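Local coordinates for NIF3-related protein (Bacillus cereus, PDB 2GX8) that is of unknown function but belongs to the Nif3 family, holding a two-zinc site and an additional, probably regulatory domain, at residues C[308-313]-C[331-336]; C[319-324]-C[348-353]; C[296-301]-C[352-357]; C[151-156]-C[270-275]; C[143-148]-C[290-295]. All coordinates share one frame; numbering follows the deposited sequence.

Contact 1 (C[308-313]-C[331-336]); sequences RKVAVL and VYVTGD
The Y332 ring meets strand 308-313 along its rim. A311 C lies in the ring plane at one edge, and along the same edge CD2 of Y332 is 3.6 Å from A311 CB and CE2 is 3.8 Å from L313 CB. One face of the ring carries T334 CG2, 3.6 Å above the plane and displaced toward the rim. With CG of Y332 turned opposite its own amide nitrogen (chi1 180°), the ring runs beside the L313 side chain, pointing the same way. Its hydroxyl passes 3.5 Å from L313 CD1 and is hydrogen-bonded beyond the pair, to the carbonyl of G317. L153 and Y320 also pack on this side of the sheet.

The backbones are parallel, with axes 4.6 Å apart and 15° between them, as expected for neighbouring strands of the beta-alpha-beta unit formed by strand 306-313, helix 321-326 and strand 331-335. V331 O receives A311 N, V333 N gives to A311 O at 2.8 Å, and V333 O receives L313 N. On the other face of the sheet, V310 CG2 lies 3.7 Å from V331 CG1, and V310 CG1 reaches toward V333 CG2; F284 of helix 281-292 packs over V310, V331 and V333. At the C-terminal end, T334 OG1 donates in the carbonyl plane to L313 O over 2.9 Å. This bond gives the buried L313 carbonyl a side-chain donor, so the carbonyl at the strand's end has a partner between side chains that are otherwise largely apolar.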
# COMPACT_ATOMS: atom_id res chain seq x y z
N ARG C 308 16.51 -23.87 34.18
CA ARG C 308 17.22 -22.98 35.09
C ARG C 308 16.96 -21.51 34.74
O ARG C 308 16.56 -20.73 35.62
CB ARG C 308 18.72 -23.30 35.08
CG ARG C 308 19.59 -22.30 35.84
CD ARG C 308 19.50 -22.42 37.36
NE ARG C 308 20.65 -21.73 37.97
CZ ARG C 308 20.78 -21.49 39.27
NH1 ARG C 308 19.83 -21.87 40.13
NH2 ARG C 308 21.85 -20.85 39.72
N LYS C 309 17.19 -21.10 33.50
CA LYS C 309 16.83 -19.71 33.19
C LYS C 309 15.49 -19.63 32.50
O LYS C 309 15.20 -20.39 31.57
CB LYS C 309 17.91 -18.88 32.50
CG LYS C 309 18.11 -19.06 31.04
CD LYS C 309 19.31 -18.23 30.55
CE LYS C 309 19.11 -16.73 30.71
NZ LYS C 309 20.30 -15.98 30.17
N VAL C 310 14.71 -18.66 32.96
CA VAL C 310 13.34 -18.47 32.58
C VAL C 310 13.09 -17.10 31.96
O VAL C 310 13.56 -16.08 32.46
CB VAL C 310 12.46 -18.52 33.86
CG1 VAL C 310 10.99 -18.27 33.55
CG2 VAL C 310 12.66 -19.84 34.60
N ALA C 311 12.33 -17.09 30.87
CA ALA C 311 11.90 -15.85 30.22
C ALA C 311 10.41 -15.69 30.52
O ALA C 311 9.67 -16.65 30.54
CB ALA C 311 12.14 -15.93 28.69
N VAL C 312 9.97 -14.48 30.84
CA VAL C 312 8.52 -14.25 31.03
C VAL C 312 8.06 -13.00 30.31
O VAL C 312 8.78 -12.03 30.27
CB VAL C 312 8.07 -14.23 32.52
CG1 VAL C 312 8.98 -13.36 33.38
CG2 VAL C 312 6.60 -13.82 32.65
N LEU C 313 6.89 -13.04 29.71
CA LEU C 313 6.36 -11.87 29.05
C LEU C 313 4.84 -11.93 29.24
O LEU C 313 4.17 -12.78 28.64
CB LEU C 313 6.79 -11.86 27.59
CG LEU C 313 6.54 -10.59 26.76
CD1 LEU C 313 7.40 -10.63 25.55
CD2 LEU C 313 5.11 -10.41 26.35
N VAL C 331 13.01 -22.19 29.38
CA VAL C 331 11.56 -22.20 29.38
C VAL C 331 11.05 -20.77 29.19
O VAL C 331 11.68 -19.82 29.64
CB VAL C 331 11.00 -22.76 30.71
CG1 VAL C 331 11.39 -21.89 31.84
CG2 VAL C 331 9.47 -22.89 30.67
N TYR C 332 9.90 -20.62 28.55
CA TYR C 332 9.32 -19.30 28.31
C TYR C 332 7.88 -19.25 28.84
O TYR C 332 7.05 -20.02 28.44
CB TYR C 332 9.42 -18.99 26.81
CG TYR C 332 8.86 -17.64 26.31
CD1 TYR C 332 8.26 -17.56 25.06
CD2 TYR C 332 8.94 -16.46 27.08
CE1 TYR C 332 7.76 -16.34 24.55
CE2 TYR C 332 8.41 -15.20 26.57
CZ TYR C 332 7.83 -15.17 25.32
OH TYR C 332 7.30 -14.00 24.76
N VAL C 333 7.60 -18.32 29.75
CA VAL C 333 6.27 -18.18 30.34
C VAL C 333 5.54 -17.01 29.72
O VAL C 333 5.86 -15.87 30.03
CB VAL C 333 6.37 -17.88 31.86
CG1 VAL C 333 4.98 -17.70 32.45
CG2 VAL C 333 7.10 -18.98 32.56
N THR C 334 4.52 -17.28 28.91
CA THR C 334 3.76 -16.23 28.22
C THR C 334 2.33 -16.70 27.90
O THR C 334 2.06 -17.90 27.93
CB THR C 334 4.51 -15.82 26.92
OG1 THR C 334 3.96 -14.61 26.37
CG2 THR C 334 4.52 -16.96 25.90
N GLY C 335 1.43 -15.78 27.56
CA GLY C 335 0.06 -16.14 27.24
C GLY C 335 -0.24 -16.26 25.76
O GLY C 335 0.58 -15.92 24.90
N ASP C 336 -1.43 -16.77 25.46
CA ASP C 336 -1.95 -16.87 24.10
C ASP C 336 -1.13 -17.66 23.12
O ASP C 336 -1.11 -17.36 21.94
CB ASP C 336 -2.20 -15.46 23.55
CG ASP C 336 -3.31 -14.75 24.28
OD1 ASP C 336 -4.24 -15.47 24.75
OD2 ASP C 336 -3.25 -13.49 24.39

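Contact 2 (C[319-324]-C[348-353]); sequences KYINQA and LGLNIV
This is an apolar contact in which I321 and A324, on one side of helix 321-326, meet L348 and L350, which stand on either side of the turn between helix 339-348 and strand 351-354. It joins the helix of the beta-alpha-beta unit to the entry of the next strand of the sheet, and no hydrogen bond passes between the segments.

The evidence lies in the methyl groups. L350 CD2 sits 4.0 Å from I321 CB and 4.1 Å from A324 CB, touching the two helix residues that face it. L350 holds CG opposite its amide nitrogen (chi1 -179°), which carries CD2 out to the helix; the same methyl is 3.6 Å from the carbonyl oxygen of I321. L348 crosses I321 at about a right angle and closes on it with CD1, 3.9 Å from I321 CD1. L348 also runs across N322: its CD2 is 3.5 Å from N322 ND2, an amide resting against a methyl at the more open margin of the contact.

The two leucines are set by the helix end between them. G349 is the C-prime residue of a Schellman motif, in which L350 N bonds back to A345 O and G349 N to M346 O, and its positive phi of 90° turns the chain from helix toward strand. Y332 packs on both I321 and L350, extending the apolar cluster. With mostly hydrocarbon on both sides, cohesion here probably comes from burial and shape fit; backbone bonds go elsewhere, N351 and V353 to Y332, I352 to V300, and A324 N to Y320 O.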
# COMPACT_ATOMS: atom_id res chain seq x y z
N LYS C 319 5.34 -13.59 19.55
CA LYS C 319 6.37 -12.99 18.71
C LYS C 319 7.81 -13.01 19.25
O LYS C 319 8.74 -12.70 18.51
CB LYS C 319 5.95 -11.56 18.33
CG LYS C 319 4.79 -11.52 17.34
CD LYS C 319 4.69 -10.16 16.64
CE LYS C 319 3.76 -10.24 15.41
NZ LYS C 319 3.78 -8.97 14.56
N TYR C 320 7.99 -13.41 20.50
CA TYR C 320 9.31 -13.37 21.13
C TYR C 320 9.94 -14.69 21.48
O TYR C 320 10.84 -14.75 22.30
CB TYR C 320 9.27 -12.46 22.33
CG TYR C 320 8.78 -11.11 21.89
CD1 TYR C 320 7.48 -10.72 22.13
CD2 TYR C 320 9.59 -10.27 21.14
CE1 TYR C 320 7.00 -9.46 21.67
CE2 TYR C 320 9.15 -9.04 20.68
CZ TYR C 320 7.85 -8.63 20.95
OH TYR C 320 7.40 -7.40 20.48
N ILE C 321 9.49 -15.76 20.83
CA ILE C 321 10.09 -17.05 21.09
C ILE C 321 11.56 -17.12 20.61
O ILE C 321 12.36 -17.83 21.22
CB ILE C 321 9.23 -18.23 20.54
CG1 ILE C 321 9.21 -18.22 19.02
CG2 ILE C 321 7.80 -18.15 21.10
CD1 ILE C 321 8.71 -19.50 18.40
N ASN C 322 11.91 -16.40 19.55
CA ASN C 322 13.27 -16.45 19.02
C ASN C 322 14.22 -15.71 19.91
O ASN C 322 15.35 -16.16 20.12
CB ASN C 322 13.34 -15.93 17.58
CG ASN C 322 12.85 -16.96 16.59
OD1 ASN C 322 11.68 -16.98 16.24
ND2 ASN C 322 13.73 -17.90 16.21
N GLN C 323 13.73 -14.61 20.45
CA GLN C 323 14.48 -13.80 21.39
C GLN C 323 14.74 -14.59 22.65
O GLN C 323 15.88 -14.73 23.08
CB GLN C 323 13.72 -12.49 21.67
CG GLN C 323 14.50 -11.41 22.40
CD GLN C 323 15.78 -10.86 21.68
OE1 GLN C 323 16.13 -11.24 20.55
NE2 GLN C 323 16.49 -9.97 22.37
N ALA C 324 13.69 -15.16 23.20
CA ALA C 324 13.77 -16.01 24.41
C ALA C 324 14.82 -17.11 24.29
O ALA C 324 15.57 -17.33 25.23
CB ALA C 324 12.41 -16.59 24.74
N LEU C 348 12.88 -24.89 18.09
CA LEU C 348 13.99 -24.08 18.60
C LEU C 348 14.64 -24.79 19.80
O LEU C 348 15.80 -24.55 20.11
CB LEU C 348 13.51 -22.70 19.06
CG LEU C 348 13.00 -21.70 18.02
CD1 LEU C 348 12.47 -20.46 18.73
CD2 LEU C 348 14.11 -21.32 17.02
N GLY C 349 13.89 -25.68 20.44
CA GLY C 349 14.34 -26.36 21.65
C GLY C 349 13.93 -25.53 22.87
O GLY C 349 14.57 -25.60 23.91
N LEU C 350 12.85 -24.74 22.74
CA LEU C 350 12.36 -23.90 23.83
C LEU C 350 11.10 -24.45 24.50
O LEU C 350 10.09 -24.72 23.84
CB LEU C 350 12.04 -22.49 23.28
CG LEU C 350 11.52 -21.45 24.26
CD1 LEU C 350 12.61 -20.99 25.21
CD2 LEU C 350 10.97 -20.26 23.48
N ASN C 351 11.15 -24.61 25.82
CA ASN C 351 9.99 -25.05 26.56
C ASN C 351 9.09 -23.86 26.81
O ASN C 351 9.55 -22.72 26.76
CB ASN C 351 10.43 -25.66 27.87
CG ASN C 351 11.25 -26.89 27.67
OD1 ASN C 351 11.17 -27.56 26.63
ND2 ASN C 351 12.02 -27.23 28.68
N ILE C 352 7.82 -24.12 27.07
CA ILE C 352 6.87 -23.06 27.27
C ILE C 352 5.90 -23.45 28.34
O ILE C 352 5.52 -24.60 28.43
CB ILE C 352 6.05 -22.78 25.98
CG1 ILE C 352 6.99 -22.67 24.77
CG2 ILE C 352 5.11 -21.57 26.15
CD1 ILE C 352 6.78 -21.48 23.97
N VAL C 353 5.55 -22.49 29.19
CA VAL C 353 4.45 -22.68 30.11
C VAL C 353 3.52 -21.49 29.82
O VAL C 353 3.96 -20.38 29.83
CB VAL C 353 4.87 -22.62 31.55
CG1 VAL C 353 3.65 -22.76 32.39
CG2 VAL C 353 5.90 -23.79 31.88

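Contact 3 (C[296-301]-C[352-357]); sequences GARVVG and IVDPGH. With ZN (zinc ion), chain L.
R298 to V300 run antiparallel to I352 to D354, with axes 4.6 Å apart and 167° between their directions; the hydrogen-bonded pairs R298-D354 and V300-I352 flank the non-hydrogen-bonded pair V299-V353. This beta pairing extends the mixed sheet, and R298, V299 and V300 pair in turn with an antiparallel strand of the second subunit, so the sheet continues across the interface.

R298 N donates to D354 O, and D354 N returns to R298 O at 2.8 Å. At the other hydrogen-bonded pair, V300 N reaches I352 O and I352 N reaches V300 O. Beside the backbone, R298 and D354 lie side by side on one face. Its chain bent at chi3 (-65°), R298 brings NH2 to D354 OD2 at 2.7 Å, a salt bridge in which the nitrogen approaches from above the carboxylate plane and the two flat groups are 54° apart. M337 serves both ends of the bridge, its N donating to D354 OD2 and its O accepting from R298 NH2, while F394 of the second subunit forms a cation-pi contact with R298. A water joins R298 NE, at 3.0 Å, to D354 O. On this same face V300 CB meets I352 CB at 3.8 Å; on the other, A297 CB touches V353 CG1 at 4.1 Å.

Beyond the strand, D354 OD1 accepts G356 N at 2.9 Å, closing an Asx turn that leads to H357. That histidine, whose ND1 is hydrogen-bonded to D336, shares a zinc ion with H93 and E360, its NE2 lying 2.1 Å from the metal.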
# COMPACT_ATOMS: atom_id res chain seq x y z
N GLY C 296 -4.92 -23.84 36.10
CA GLY C 296 -4.31 -24.69 35.09
C GLY C 296 -3.37 -23.96 34.15
O GLY C 296 -3.39 -22.74 34.07
N ALA C 297 -2.53 -24.71 33.44
CA ALA C 297 -1.62 -24.13 32.44
C ALA C 297 -1.43 -25.14 31.30
O ALA C 297 -1.81 -26.30 31.44
CB ALA C 297 -0.25 -23.75 33.06
N ARG C 298 -0.90 -24.68 30.17
CA ARG C 298 -0.52 -25.57 29.06
C ARG C 298 1.00 -25.52 29.01
O ARG C 298 1.60 -24.45 29.21
CB ARG C 298 -1.12 -25.11 27.73
CG ARG C 298 -2.62 -25.08 27.74
CD ARG C 298 -3.20 -24.66 26.39
NE ARG C 298 -2.84 -23.29 26.10
CZ ARG C 298 -2.90 -22.76 24.88
NH1 ARG C 298 -3.29 -23.51 23.86
NH2 ARG C 298 -2.55 -21.49 24.69
N VAL C 299 1.62 -26.66 28.76
CA VAL C 299 3.05 -26.76 28.71
C VAL C 299 3.56 -27.35 27.39
O VAL C 299 3.04 -28.36 26.92
CB VAL C 299 3.56 -27.66 29.87
CG1 VAL C 299 5.04 -27.84 29.78
CG2 VAL C 299 3.21 -27.07 31.22
N VAL C 300 4.59 -26.73 26.82
CA VAL C 300 5.19 -27.25 25.61
C VAL C 300 6.59 -27.75 25.96
O VAL C 300 7.40 -26.99 26.44
CB VAL C 300 5.35 -26.17 24.53
CG1 VAL C 300 5.94 -26.77 23.26
CG2 VAL C 300 4.02 -25.54 24.22
N GLY C 301 6.85 -29.04 25.72
CA GLY C 301 8.18 -29.62 25.98
C GLY C 301 8.08 -30.89 26.80
O GLY C 301 7.01 -31.24 27.28
N ILE C 352 7.82 -24.12 27.07
CA ILE C 352 6.87 -23.06 27.27
C ILE C 352 5.90 -23.45 28.34
O ILE C 352 5.52 -24.60 28.43
CB ILE C 352 6.05 -22.78 25.98
CG1 ILE C 352 6.99 -22.67 24.77
CG2 ILE C 352 5.11 -21.57 26.15
CD1 ILE C 352 6.78 -21.48 23.97
N VAL C 353 5.55 -22.49 29.19
CA VAL C 353 4.45 -22.68 30.11
C VAL C 353 3.52 -21.49 29.82
O VAL C 353 3.96 -20.38 29.83
CB VAL C 353 4.87 -22.62 31.55
CG1 VAL C 353 3.65 -22.76 32.39
CG2 VAL C 353 5.90 -23.79 31.88
N ASP C 354 2.25 -21.76 29.57
CA ASP C 354 1.25 -20.73 29.23
C ASP C 354 0.25 -20.75 30.36
O ASP C 354 -0.66 -21.56 30.38
CB ASP C 354 0.56 -21.08 27.90
CG ASP C 354 -0.46 -20.04 27.45
OD1 ASP C 354 -0.82 -19.14 28.23
OD2 ASP C 354 -0.90 -20.11 26.27
N PRO C 355 0.40 -19.82 31.30
CA PRO C 355 -0.54 -19.75 32.40
C PRO C 355 -1.74 -18.88 32.03
O PRO C 355 -2.63 -18.72 32.83
CB PRO C 355 0.28 -19.07 33.49
CG PRO C 355 1.26 -18.18 32.74
CD PRO C 355 1.43 -18.76 31.36
N GLY C 356 -1.76 -18.33 30.81
CA GLY C 356 -2.86 -17.49 30.37
C GLY C 356 -2.49 -16.02 30.44
O GLY C 356 -1.72 -15.58 31.31
N HIS C 357 -3.05 -15.25 29.50
CA HIS C 357 -2.83 -13.82 29.39
C HIS C 357 -3.26 -13.11 30.70
O HIS C 357 -2.67 -12.13 31.11
CB HIS C 357 -3.70 -13.33 28.23
CG HIS C 357 -3.37 -11.97 27.71
ND1 HIS C 357 -3.31 -11.69 26.36
CD2 HIS C 357 -3.13 -10.79 28.35
CE1 HIS C 357 -3.06 -10.41 26.18
NE2 HIS C 357 -2.92 -9.84 27.37
ZN ZN L . -2.32 -7.81 27.65
O HOH W 1 -4.57 -20.29 33.52
O HOH W 2 -3.21 -21.74 28.62

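Contact 4 (C[151-156]-C[270-275]); sequences EVLAPT and GKIGYL
E151 and I272 form a hydrogen-bonded antiparallel pair: E151 N donates to I272 O, and I272 N to E151 O, each at 2.9 Å. A third backbone bond, L153 N to G270 O at 2.7 Å, is of another geometry, for the donor stands 51° out of the carbonyl plane; it also brings L153 CB into van der Waals contact with G270 O, at 3.4 Å. K271 CA adds a CH...O contact, 3.3 Å from E151 O.

These bonds bring the start of strand 150-168 against strand 270-280 within the mixed sheet, and the first strand then turns a corner at L153 and A154, leaving the pair for a different part of the sheet. Strand 306-313 lies on the other side of strand 270-280, with backbone bonds from K271 to V312 and from G273 to V310.

Among apolar contacts, L153 crosses I272 at about a right angle, L153 CD1 being 4.2 Å from I272 CB. The E151 side chain touches I272 through its base, CB lying 4.1 Å from I272 CG2.

Of the charged groups, K271 bends at chi2 (-69°), which lays its CD against E151 O at 3.6 Å and carries NZ on past V152 CG2 toward D139, with which it makes a long, weak ion pair.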
# COMPACT_ATOMS: atom_id res chain seq x y z
N GLU C 151 17.03 -9.30 33.17
CA GLU C 151 17.37 -8.40 32.07
C GLU C 151 16.14 -8.22 31.20
O GLU C 151 15.27 -9.06 31.21
CB GLU C 151 18.39 -9.04 31.16
CG GLU C 151 19.75 -9.24 31.68
CD GLU C 151 20.65 -9.77 30.56
OE1 GLU C 151 20.11 -9.99 29.44
OE2 GLU C 151 21.87 -9.95 30.79
N VAL C 152 16.07 -7.16 30.41
CA VAL C 152 14.96 -6.99 29.49
C VAL C 152 15.01 -8.16 28.49
O VAL C 152 16.10 -8.59 28.07
CB VAL C 152 15.01 -5.61 28.75
CG1 VAL C 152 14.04 -5.57 27.60
CG2 VAL C 152 14.71 -4.44 29.70
N LEU C 153 13.85 -8.70 28.14
CA LEU C 153 13.84 -9.83 27.22
C LEU C 153 13.96 -9.34 25.77
O LEU C 153 14.85 -9.79 25.03
CB LEU C 153 12.58 -10.69 27.40
CG LEU C 153 12.35 -11.78 26.35
CD1 LEU C 153 13.39 -12.89 26.54
CD2 LEU C 153 10.95 -12.32 26.50
N ALA C 154 13.05 -8.45 25.36
CA ALA C 154 13.04 -7.92 24.01
C ALA C 154 13.06 -6.41 24.11
O ALA C 154 12.02 -5.81 24.50
CB ALA C 154 11.77 -8.37 23.26
N PRO C 155 14.21 -5.80 23.78
CA PRO C 155 14.43 -4.36 23.81
C PRO C 155 13.49 -3.67 22.81
O PRO C 155 13.47 -4.07 21.60
CB PRO C 155 15.88 -4.24 23.35
CG PRO C 155 16.49 -5.57 23.68
CD PRO C 155 15.42 -6.52 23.35
N THR C 156 12.81 -2.57 23.34
CA THR C 156 11.91 -1.84 22.44
C THR C 156 12.19 -0.37 22.53
O THR C 156 11.83 0.40 21.64
CB THR C 156 10.41 -2.06 22.78
OG1 THR C 156 10.12 -1.56 24.09
CG2 THR C 156 10.00 -3.53 22.67
N GLY C 270 9.00 -8.02 28.51
CA GLY C 270 9.42 -9.22 29.24
C GLY C 270 10.76 -9.17 29.93
O GLY C 270 11.59 -8.31 29.62
N LYS C 271 10.96 -10.11 30.87
CA LYS C 271 12.21 -10.27 31.64
C LYS C 271 12.82 -11.66 31.48
O LYS C 271 12.12 -12.63 31.23
CB LYS C 271 11.97 -10.02 33.15
CG LYS C 271 11.57 -8.58 33.49
CD LYS C 271 12.73 -7.64 33.27
CE LYS C 271 12.31 -6.18 33.40
NZ LYS C 271 13.48 -5.24 33.39
N ILE C 272 14.14 -11.76 31.56
CA ILE C 272 14.77 -13.06 31.52
C ILE C 272 15.71 -13.08 32.70
O ILE C 272 16.46 -12.13 32.89
CB ILE C 272 15.41 -13.42 30.14
CG1 ILE C 272 15.84 -14.91 30.13
CG2 ILE C 272 16.54 -12.46 29.74
CD1 ILE C 272 16.33 -15.41 28.78
N GLY C 273 15.63 -14.14 33.51
CA GLY C 273 16.41 -14.28 34.72
C GLY C 273 16.60 -15.75 35.08
O GLY C 273 16.34 -16.64 34.26
N TYR C 274 17.02 -15.99 36.32
CA TYR C 274 17.34 -17.35 36.80
C TYR C 274 16.59 -17.80 38.04
O TYR C 274 16.48 -17.05 39.01
CB TYR C 274 18.84 -17.43 37.11
CG TYR C 274 19.72 -17.23 35.90
CD1 TYR C 274 20.21 -15.96 35.56
CD2 TYR C 274 20.04 -18.31 35.07
CE1 TYR C 274 21.02 -15.78 34.43
CE2 TYR C 274 20.84 -18.15 33.94
CZ TYR C 274 21.32 -16.89 33.62
OH TYR C 274 22.12 -16.77 32.49
N LEU C 275 16.08 -19.03 38.02
CA LEU C 275 15.45 -19.57 39.22
C LEU C 275 16.51 -19.71 40.32
O LEU C 275 17.72 -19.69 40.03
CB LEU C 275 14.78 -20.92 38.94
CG LEU C 275 13.55 -21.00 38.03
CD1 LEU C 275 13.16 -22.44 37.77
CD2 LEU C 275 12.36 -20.21 38.58

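Contact 5 (C[143-148]-C[290-295]); sequences EALGLQ and QSLDVK
S291 holds OG opposite its amide nitrogen (chi1 -166°), directing the hydroxyl at the end of helix 137-145, while L145 (chi1 -68°) and L292 (chi1 -58°) each place CG opposite their carbonyl carbon and so bring their branches together beside it. S291 OG comes to 2.6 Å from A144 O and lies 3.6 Å from L145 CD2; thus one hydroxyl touches a carbonyl and a methyl group together.

The apolar part is carried by L292. Its CD2 meets A144 CB at 3.8 Å, and its CG lies 4.0 Å from L145 CD2, the two leucine side chains crossing obliquely. L292 thereby fits against both A144 and L145, and it also packs on P355 and V359.

The contact joins two helix C-termini: helix 137-145 with helix 281-292, which covers part of the mixed sheet. Helix 137-145 ends in a Schellman motif at G146, where G146 N bonds back to E143 O at 2.8 Å and positive phi turns the chain away toward strand 150-168. Helix 281-292 likewise gives way at D293, also of positive phi, and the carbonyl of L292 there is hydrogen-bonded to K361 NZ.

The A144 carbonyl and the S291 hydroxyl lie close at this junction, but the cohesion that the geometry supports is apolar: L292 meets a methyl group from each of two successive residues, A144 and L145, and the buried leucines pack against one another. Hydrocarbon contact of this kind probably holds the two helix ends together over a small area.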
# COMPACT_ATOMS: atom_id res chain seq x y z
N GLU C 143 9.31 -11.11 39.80
CA GLU C 143 9.36 -11.17 41.27
C GLU C 143 8.49 -12.31 41.73
O GLU C 143 8.92 -13.13 42.52
CB GLU C 143 8.77 -9.92 41.92
CG GLU C 143 9.46 -8.58 41.63
CD GLU C 143 8.61 -7.35 42.10
OE1 GLU C 143 7.82 -7.49 43.08
OE2 GLU C 143 8.74 -6.25 41.48
N ALA C 144 7.25 -12.34 41.24
CA ALA C 144 6.27 -13.35 41.62
C ALA C 144 6.82 -14.77 41.45
O ALA C 144 6.56 -15.65 42.27
CB ALA C 144 4.99 -13.16 40.82
N LEU C 145 7.58 -14.95 40.37
CA LEU C 145 8.23 -16.22 40.06
C LEU C 145 9.54 -16.49 40.85
O LEU C 145 10.05 -17.60 40.83
CB LEU C 145 8.52 -16.30 38.57
CG LEU C 145 7.32 -16.42 37.63
CD1 LEU C 145 7.84 -16.39 36.20
CD2 LEU C 145 6.45 -17.66 37.90
N GLY C 146 10.08 -15.48 41.52
CA GLY C 146 11.34 -15.63 42.23
C GLY C 146 12.56 -15.60 41.31
O GLY C 146 13.59 -16.20 41.61
N LEU C 147 12.47 -14.91 40.19
CA LEU C 147 13.59 -14.82 39.26
C LEU C 147 14.61 -13.78 39.73
O LEU C 147 14.25 -12.67 40.17
CB LEU C 147 13.12 -14.49 37.84
CG LEU C 147 12.18 -15.38 37.05
CD1 LEU C 147 12.32 -15.00 35.60
CD2 LEU C 147 12.49 -16.87 37.20
N GLN C 148 15.88 -14.13 39.58
CA GLN C 148 17.02 -13.29 39.95
C GLN C 148 17.86 -12.85 38.75
O GLN C 148 17.80 -13.47 37.68
CB GLN C 148 17.87 -14.04 40.93
CG GLN C 148 17.10 -14.32 42.18
CD GLN C 148 17.58 -15.54 42.87
OE1 GLN C 148 18.78 -15.83 42.90
NE2 GLN C 148 16.65 -16.29 43.44
N GLN C 290 1.14 -21.92 41.31
CA GLN C 290 1.04 -21.49 42.69
C GLN C 290 1.45 -20.04 42.77
O GLN C 290 0.78 -19.20 43.38
CB GLN C 290 1.93 -22.40 43.57
CG GLN C 290 2.16 -21.95 45.02
CD GLN C 290 3.35 -20.98 45.18
OE1 GLN C 290 3.36 -20.14 46.08
NE2 GLN C 290 4.35 -21.10 44.31
N SER C 291 2.55 -19.77 42.08
CA SER C 291 3.24 -18.51 42.04
C SER C 291 2.42 -17.40 41.39
O SER C 291 2.37 -16.27 41.90
CB SER C 291 4.50 -18.79 41.25
OG SER C 291 5.46 -17.79 41.36
N LEU C 292 1.75 -17.74 40.29
CA LEU C 292 0.90 -16.79 39.55
C LEU C 292 -0.60 -16.96 39.79
O LEU C 292 -1.39 -16.28 39.13
CB LEU C 292 1.18 -16.84 38.06
CG LEU C 292 2.63 -16.55 37.63
CD1 LEU C 292 2.70 -16.47 36.11
CD2 LEU C 292 3.14 -15.27 38.26
N ASP C 293 -0.99 -17.85 40.72
CA ASP C 293 -2.37 -18.06 41.15
C ASP C 293 -3.32 -18.48 40.04
O ASP C 293 -4.34 -17.84 39.80
CB ASP C 293 -2.91 -16.81 41.89
CG ASP C 293 -4.26 -17.05 42.61
OD1 ASP C 293 -4.67 -18.21 42.80
OD2 ASP C 293 -4.91 -16.04 43.00
N VAL C 294 -2.96 -19.55 39.34
CA VAL C 294 -3.83 -20.09 38.31
C VAL C 294 -4.15 -21.57 38.55
O VAL C 294 -3.33 -22.32 39.11
CB VAL C 294 -3.32 -19.84 36.87
CG1 VAL C 294 -3.34 -18.34 36.56
CG2 VAL C 294 -1.97 -20.41 36.67
N LYS C 295 -5.34 -21.98 38.14
CA LYS C 295 -5.74 -23.36 38.34
C LYS C 295 -5.15 -24.31 37.31
O LYS C 295 -4.86 -25.46 37.62
CB LYS C 295 -7.27 -23.44 38.44
CG LYS C 295 -7.82 -22.53 39.57
CD LYS C 295 -7.23 -22.91 40.98
CE LYS C 295 -7.49 -21.83 42.07
NZ LYS C 295 -6.85 -20.50 41.76

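In the fold
From the N terminus, the chain opens contact 5 at 143-148 and contact 4 at 151-156. After a long excursion, 270-275 closes contact 4 and 290-295 then closes contact 5, so contact 4 is nested inside it. Next, 296-301 opens contact 3, and 308-313 opens contact 1. Contact 2 opens at 319-324, before contact 1 closes at 331-336, so these two loops cross; contact 2 closes at 348-353, overlapping at I352 and V353 the segment that closes contact 3. Contact 1 is nested within contact 3. Together, contacts 4, 1 and 3 join strands of one mixed sheet, contact 2 brings a helix against it, and contact 5 pairs two helix ends beside it.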